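Effector protein Lem4 (lpg1101) (Legionella pneumophila subsp. pneumophila, PDB 6CGK) acts as a membrane-associated protein tyrosine phosphatase of the haloacid dehalogenase superfamily, translocated into host cells as a bacterial effector, and may bind small GTPases. Local coordinates at residues R56-N59 with E60-S64; N73-N76 with F77-V81; K132-A135 with V136-E140. The protein carries 1 engineered substitution. One frame throughout, in Å; residues are numbered along the deposited sequence. Where two conformers were deposited one is given.

Interaction 1: R56-N59 with E60-S64; sequences RYKN and EYDAS
Lys58 reaches Asp62 one helical turn later and closes a salt bridge. From CB its chain starts opposite the backbone N (chi1 -171°), which leaves CG beside the carbonyl carbon. CG of Lys58 lies 3.6 Å from OD2 of Asp62. CD is farther off, and CE of Lys58 returns to 3.7 Å from OD2 of Asp62. The last bend (chi4 -57°) turns NZ of Lys58 onto OD2 of Asp62 at 2.6 Å. OD2 accepts with its syn lone pair, on the side of OD1. A water links the two groups a second time: it donates to OD1 of Asp62 and accepts a weak bond from NZ of Lys58. This is an i to i+4 pair on the short helix 58-62. In this haloacid dehalogenase domain of the longer effector, that helix belongs to the segment between strands 19-23 and 89-93, where many relatives carry a cap insertion. Its backbone bonds run from Tyr61 N to Tyr57 O, Asp62 N to Lys58 O and Ala63 N to Asn59 O. Tyr57 and Glu60 run alongside each other in the same direction, with ring and carboxylate planes 40° apart. CD2 of Tyr57 is 3.8 Å from OE1 of Glu60. A second water joins Arg56 O to Glu60 N. The Tyr61 hydroxyl is hydrogen-bonded to Glu108 and to the backbone N of Ile70.

Interaction 2: N73-N76 with F77-V81; sequences NAKN and FLQDV
Lys75 and Gln79 meet through their polar ends, one turn apart on helix 72-82. The Lys75 chain runs extended from CB to CE and bends only at its last torsion (chi4 -61°). This brings NZ of Lys75 to 3.1 Å from OE1 of Gln79. The ammonium sits above the plane of the Gln79 amide and not on a lone pair. The hydrogen bond therefore comes over the flat group instead of meeting the oxygen head-on. The aliphatic part of Gln79 stays close to the helix: its CG is 3.3 Å from Lys75 O, the carbonyl that also accepts the Gln79 backbone N-H. The Asn76 amide lies beside the same group. Its plane is turned only 25° from that of Gln79, but OD1 of Asn76 stays 4.0 Å from NE2 of Gln79, so the two amides are neighbours without a short polar contact. Asp80 folds its carboxylate back beside the backbone, with CG 3.2 Å from Asn76 O. On the buried side, Val81 CG2 covers one face of the Phe77 ring, 3.6 Å above the plane and displaced toward the rim. Leu78 CG rests 3.3 Å from Ala74 O, and the Leu78 N-H bonds to that carbonyl. Helix 72-82 leads into strand 89-93, which runs parallel to strand 19-23 beside it, as in a beta-alpha-beta crossover with a long insertion. Leu78 and Val81 pack on Ile90 of strand 89-93. Phe77 meets the ring of Trp188 at about 45°, while Asp80 touches Phe192 and Val81 touches Ile195, so the helix packs against both strand 89-93 and helix 188-198.

Interaction 3: K132-A135 with V136-E140; sequences KYKA and VVSHE. With PO4 (phosphate ion), chain B.
The Tyr133 ring has one face covered by Val137, whose CG2 lies 4.3 Å above the plane and over the ring centre. CG2 of Val137 is also 3.4 Å from Tyr133 O, which accepts the N-H of Val137 in the carbonyl plane. The Val137 side chain is thus set against both the ring and the backbone of Tyr133. A second ring, the imidazole of His139, turns away from the first turn. Its ND1 is hydrogen-bonded to the hydroxyl of Tyr118, and its side chain touches Val91 and Ile19 of the central sheet. Ser138 places OG 3.0 Å from Lys134 O, a hydroxyl bond that is not settled. Ser138 N donates to Lys134 O at 2.8 Å. At the start of the helix the Lys132 side chain leads away from the second turn. Bends at chi2 and chi4 (-61° and 63°) carry NZ of Lys132 to 3.1 Å from O2 of the phosphate. NZ also forms a salt bridge with Asp159. The phosphate is held further by Ser94 OG and by the backbone N of Phe24, Asp25 and Arg95. Side chain to side chain, Lys132 is about 3 Å from Asn23, an engineered residue that ligates magnesium. A lysine at the head of a helix, reaching the phosphate and the position of the first motif's leading aspartate, matches motif III of the haloacid dehalogenase fold, where it typically steadies the negative charge of the active site.

How the interactions relate
The three contacts are local turns of three separate helices and follow in series along the chain. None touches another. Interactions 1 and 2 are about 8 Å apart between nearest atoms, and their helices, 58-62 and 72-82, are consecutive. Interaction 3 lies across the centre of the chain from both; its centre is about 33 Å from that of interaction 1 and about 23 Å from that of interaction 2. Their relation to the active site differs. Lys132 of interaction 3 binds the phosphate, and its side chain comes within about 6 Å of the magnesium ion. The side chain of Ala74 in interaction 2 is about 12 Å from that metal, and Tyr61 of interaction 1 is about 9 Å from Asp25, side chain to side chain.

Interaction 1: R56-N59 with E60-S64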
# COMPACT_ATOMS: atom_id res chain seq x y z
N ARG A 56 7.62 -20.23 4.83
CA ARG A 56 7.05 -21.56 5.02
C ARG A 56 5.56 -21.60 4.70
O ARG A 56 5.02 -22.70 4.45
CB ARG A 56 7.29 -21.99 6.46
CG ARG A 56 8.73 -22.27 6.70
CD ARG A 56 8.96 -22.95 8.04
NE ARG A 56 10.39 -23.09 8.23
CZ ARG A 56 11.09 -22.35 9.08
NH1 ARG A 56 10.47 -21.46 9.83
NH2 ARG A 56 12.39 -22.52 9.19
N TYR A 57 4.88 -20.45 4.76
CA TYR A 57 3.46 -20.32 4.44
C TYR A 57 3.17 -20.17 2.94
O TYR A 57 1.99 -20.12 2.57
CB TYR A 57 2.88 -19.13 5.22
CG TYR A 57 2.71 -19.53 6.67
CD1 TYR A 57 3.80 -19.51 7.55
CD2 TYR A 57 1.51 -20.07 7.14
CE1 TYR A 57 3.66 -19.94 8.88
CE2 TYR A 57 1.35 -20.49 8.47
CZ TYR A 57 2.44 -20.43 9.32
OH TYR A 57 2.31 -20.89 10.62
N LYS A 58 4.19 -20.12 2.07
CA LYS A 58 3.89 -19.85 0.68
C LYS A 58 3.00 -20.92 0.07
O LYS A 58 2.09 -20.61 -0.72
CB LYS A 58 5.17 -19.73 -0.15
CG LYS A 58 4.87 -19.22 -1.57
CD LYS A 58 6.15 -18.98 -2.39
CE LYS A 58 5.84 -18.60 -3.84
NZ LYS A 58 5.02 -19.56 -4.60
N ASN A 59 3.24 -22.20 0.40
CA ASN A 59 2.44 -23.27 -0.18
C ASN A 59 0.98 -23.14 0.25
O ASN A 59 0.07 -23.26 -0.58
CB ASN A 59 3.00 -24.63 0.24
CG ASN A 59 2.13 -25.79 -0.22
OD1 ASN A 59 1.45 -25.71 -1.25
ND2 ASN A 59 2.16 -26.88 0.53
N GLU A 60 0.73 -22.86 1.53
CA GLU A 60 -0.65 -22.65 1.95
C GLU A 60 -1.27 -21.43 1.26
O GLU A 60 -2.43 -21.48 0.82
CB GLU A 60 -0.73 -22.51 3.47
CG GLU A 60 -2.17 -22.19 3.96
CD GLU A 60 -2.28 -22.11 5.47
OE1 GLU A 60 -1.28 -22.43 6.15
OE2 GLU A 60 -3.35 -21.70 5.99
N TYR A 61 -0.50 -20.34 1.10
CA TYR A 61 -1.00 -19.21 0.34
C TYR A 61 -1.36 -19.61 -1.09
O TYR A 61 -2.45 -19.32 -1.58
CB TYR A 61 0.07 -18.12 0.33
CG TYR A 61 -0.19 -16.93 -0.56
CD1 TYR A 61 -1.01 -15.90 -0.15
CD2 TYR A 61 0.44 -16.84 -1.81
CE1 TYR A 61 -1.20 -14.76 -0.96
CE2 TYR A 61 0.25 -15.70 -2.60
CZ TYR A 61 -0.57 -14.69 -2.19
OH TYR A 61 -0.70 -13.58 -3.02
N ASP A 62 -0.44 -20.29 -1.78
CA ASP A 62 -0.71 -20.63 -3.17
C ASP A 62 -1.94 -21.52 -3.32
O ASP A 62 -2.63 -21.44 -4.35
CB ASP A 62 0.51 -21.30 -3.78
CG ASP A 62 1.63 -20.30 -4.03
OD1 ASP A 62 1.35 -19.08 -4.14
OD2 ASP A 62 2.78 -20.75 -4.09
N ALA A 63 -2.25 -22.37 -2.32
CA ALA A 63 -3.41 -23.25 -2.35
C ALA A 63 -4.69 -22.56 -1.88
O ALA A 63 -5.75 -23.19 -1.87
CB ALA A 63 -3.18 -24.49 -1.49
N SER A 64 -4.60 -21.27 -1.52
CA SER A 64 -5.72 -20.54 -0.96
C SER A 64 -6.70 -20.09 -2.04
O SER A 64 -6.39 -20.07 -3.24
CB SER A 64 -5.17 -19.35 -0.17
OG SER A 64 -4.50 -19.82 0.99
O HOH W 1 2.59 -23.61 3.61
O HOH W 2 2.87 -17.19 -5.13

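Interaction 2: N73-N76 with F77-V81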
# COMPACT_ATOMS: atom_id res chain seq x y z
N ASN A 73 -2.69 -7.71 -11.47
CA ASN A 73 -2.44 -6.33 -11.89
C ASN A 73 -1.85 -5.49 -10.76
O ASN A 73 -1.11 -4.54 -11.03
CB ASN A 73 -3.73 -5.70 -12.41
CG ASN A 73 -4.21 -6.35 -13.69
OD1 ASN A 73 -3.41 -6.87 -14.47
ND2 ASN A 73 -5.52 -6.33 -13.92
N ALA A 74 -2.17 -5.79 -9.51
CA ALA A 74 -1.59 -5.03 -8.41
C ALA A 74 -0.12 -5.38 -8.24
O ALA A 74 0.71 -4.52 -7.94
CB ALA A 74 -2.35 -5.29 -7.11
N LYS A 75 0.21 -6.66 -8.43
CA LYS A 75 1.60 -7.09 -8.40
C LYS A 75 2.41 -6.34 -9.44
O LYS A 75 3.46 -5.78 -9.14
CB LYS A 75 1.66 -8.59 -8.67
CG LYS A 75 3.04 -9.14 -8.90
CD LYS A 75 2.91 -10.61 -9.31
CE LYS A 75 4.21 -11.40 -9.17
NZ LYS A 75 5.31 -10.89 -10.01
N ASN A 76 1.93 -6.34 -10.68
CA ASN A 76 2.65 -5.65 -11.75
C ASN A 76 2.78 -4.16 -11.44
O ASN A 76 3.84 -3.56 -11.67
CB ASN A 76 1.95 -5.85 -13.08
CG ASN A 76 2.08 -7.26 -13.59
OD1 ASN A 76 2.97 -8.01 -13.17
ND2 ASN A 76 1.20 -7.63 -14.50
N PHE A 77 1.72 -3.55 -10.92
CA PHE A 77 1.77 -2.14 -10.54
C PHE A 77 2.86 -1.88 -9.50
O PHE A 77 3.68 -0.97 -9.66
CB PHE A 77 0.40 -1.68 -10.03
CG PHE A 77 0.35 -0.25 -9.55
CD1 PHE A 77 0.12 0.78 -10.45
CD2 PHE A 77 0.51 0.05 -8.21
CE1 PHE A 77 0.08 2.10 -10.02
CE2 PHE A 77 0.46 1.37 -7.77
CZ PHE A 77 0.24 2.40 -8.68
N LEU A 78 2.88 -2.69 -8.43
CA LEU A 78 3.89 -2.48 -7.40
C LEU A 78 5.29 -2.66 -7.96
O LEU A 78 6.21 -1.90 -7.63
CB LEU A 78 3.67 -3.43 -6.23
CG LEU A 78 2.39 -3.16 -5.44
CD1 LEU A 78 1.97 -4.37 -4.57
CD2 LEU A 78 2.61 -1.86 -4.62
N GLN A 79 5.48 -3.67 -8.80
CA GLN A 79 6.79 -3.90 -9.38
C GLN A 79 7.18 -2.75 -10.30
O GLN A 79 8.34 -2.33 -10.30
CB GLN A 79 6.80 -5.23 -10.12
CG GLN A 79 6.75 -6.40 -9.18
CD GLN A 79 6.88 -7.73 -9.88
OE1 GLN A 79 7.42 -8.67 -9.31
NE2 GLN A 79 6.35 -7.82 -11.10
N ASP A 80 6.23 -2.22 -11.08
CA ASP A 80 6.54 -1.10 -11.97
C ASP A 80 6.85 0.16 -11.18
O ASP A 80 7.79 0.90 -11.52
CB ASP A 80 5.38 -0.82 -12.93
CG ASP A 80 5.24 -1.87 -14.03
OD1 ASP A 80 6.22 -2.61 -14.34
OD2 ASP A 80 4.13 -1.94 -14.59
N VAL A 81 6.04 0.47 -10.16
CA VAL A 81 6.24 1.71 -9.41
C VAL A 81 7.51 1.62 -8.57
O VAL A 81 8.19 2.62 -8.35
CB VAL A 81 5.00 2.03 -8.54
CG1 VAL A 81 5.27 3.27 -7.66
CG2 VAL A 81 3.79 2.30 -9.42

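Interaction 3: K132-A135 with V136-E140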
# COMPACT_ATOMS: atom_id res chain seq x y z
N LYS A 132 -6.26 5.68 9.68
CA LYS A 132 -5.71 6.03 8.37
C LYS A 132 -5.54 7.54 8.23
O LYS A 132 -4.58 8.01 7.61
CB LYS A 132 -6.62 5.54 7.23
CG LYS A 132 -7.04 4.08 7.25
CD LYS A 132 -5.90 3.14 7.18
CE LYS A 132 -6.39 1.67 7.17
NZ LYS A 132 -7.23 1.31 5.97
N TYR A 133 -6.50 8.30 8.74
CA TYR A 133 -6.38 9.75 8.73
C TYR A 133 -5.09 10.17 9.41
O TYR A 133 -4.28 10.89 8.82
CB TYR A 133 -7.61 10.36 9.42
CG TYR A 133 -7.59 11.86 9.67
CD1 TYR A 133 -7.91 12.75 8.65
CD2 TYR A 133 -7.29 12.38 10.92
CE1 TYR A 133 -7.92 14.14 8.88
CE2 TYR A 133 -7.30 13.77 11.16
CZ TYR A 133 -7.62 14.63 10.13
OH TYR A 133 -7.64 16.00 10.34
N LYS A 134 -4.89 9.74 10.65
CA LYS A 134 -3.69 10.12 11.38
C LYS A 134 -2.42 9.59 10.72
O LYS A 134 -1.37 10.25 10.81
CB LYS A 134 -3.78 9.62 12.81
CG LYS A 134 -2.62 10.02 13.69
CD LYS A 134 -2.98 9.78 15.15
CE LYS A 134 -4.15 10.65 15.60
NZ LYS A 134 -4.57 10.30 16.99
N ALA A 135 -2.49 8.42 10.09
CA ALA A 135 -1.31 7.86 9.39
C ALA A 135 -0.86 8.79 8.27
O ALA A 135 0.34 9.06 8.11
CB ALA A 135 -1.64 6.47 8.82
N VAL A 136 -1.81 9.27 7.47
CA VAL A 136 -1.47 10.19 6.38
C VAL A 136 -0.96 11.51 6.93
O VAL A 136 0.02 12.07 6.43
CB VAL A 136 -2.66 10.41 5.43
CG1 VAL A 136 -2.37 11.59 4.48
CG2 VAL A 136 -2.96 9.10 4.64
N VAL A 137 -1.62 12.05 7.96
CA VAL A 137 -1.17 13.32 8.52
C VAL A 137 0.25 13.18 9.04
O VAL A 137 1.12 14.02 8.75
CB VAL A 137 -2.13 13.80 9.62
CG1 VAL A 137 -1.51 14.98 10.37
CG2 VAL A 137 -3.48 14.18 9.01
N SER A 138 0.52 12.10 9.78
CA SER A 138 1.87 11.88 10.31
C SER A 138 2.89 11.74 9.19
O SER A 138 4.00 12.27 9.28
CB SER A 138 1.90 10.64 11.19
OG SER A 138 1.13 10.85 12.36
N HIS A 139 2.53 11.01 8.13
CA HIS A 139 3.48 10.84 7.04
C HIS A 139 3.77 12.16 6.35
O HIS A 139 4.93 12.48 6.07
CB HIS A 139 3.00 9.82 6.02
CG HIS A 139 4.11 9.38 5.12
ND1 HIS A 139 5.09 8.52 5.54
CD2 HIS A 139 4.45 9.76 3.87
CE1 HIS A 139 5.98 8.35 4.57
NE2 HIS A 139 5.61 9.10 3.55
N GLU A 140 2.72 12.95 6.06
CA GLU A 140 2.95 14.23 5.38
C GLU A 140 3.81 15.16 6.22
O GLU A 140 4.52 16.02 5.68
CB GLU A 140 1.61 14.89 5.04
CG GLU A 140 0.81 14.12 3.98
CD GLU A 140 1.52 14.06 2.62
OE1 GLU A 140 2.30 14.99 2.27
OE2 GLU A 140 1.30 13.08 1.88
P PO4 B . -6.93 -2.98 5.26
O1 PO4 B . -5.60 -3.25 4.58
O2 PO4 B . -6.92 -1.74 6.16
O3 PO4 B . -7.24 -4.20 6.11
O4 PO4 B . -8.03 -2.88 4.23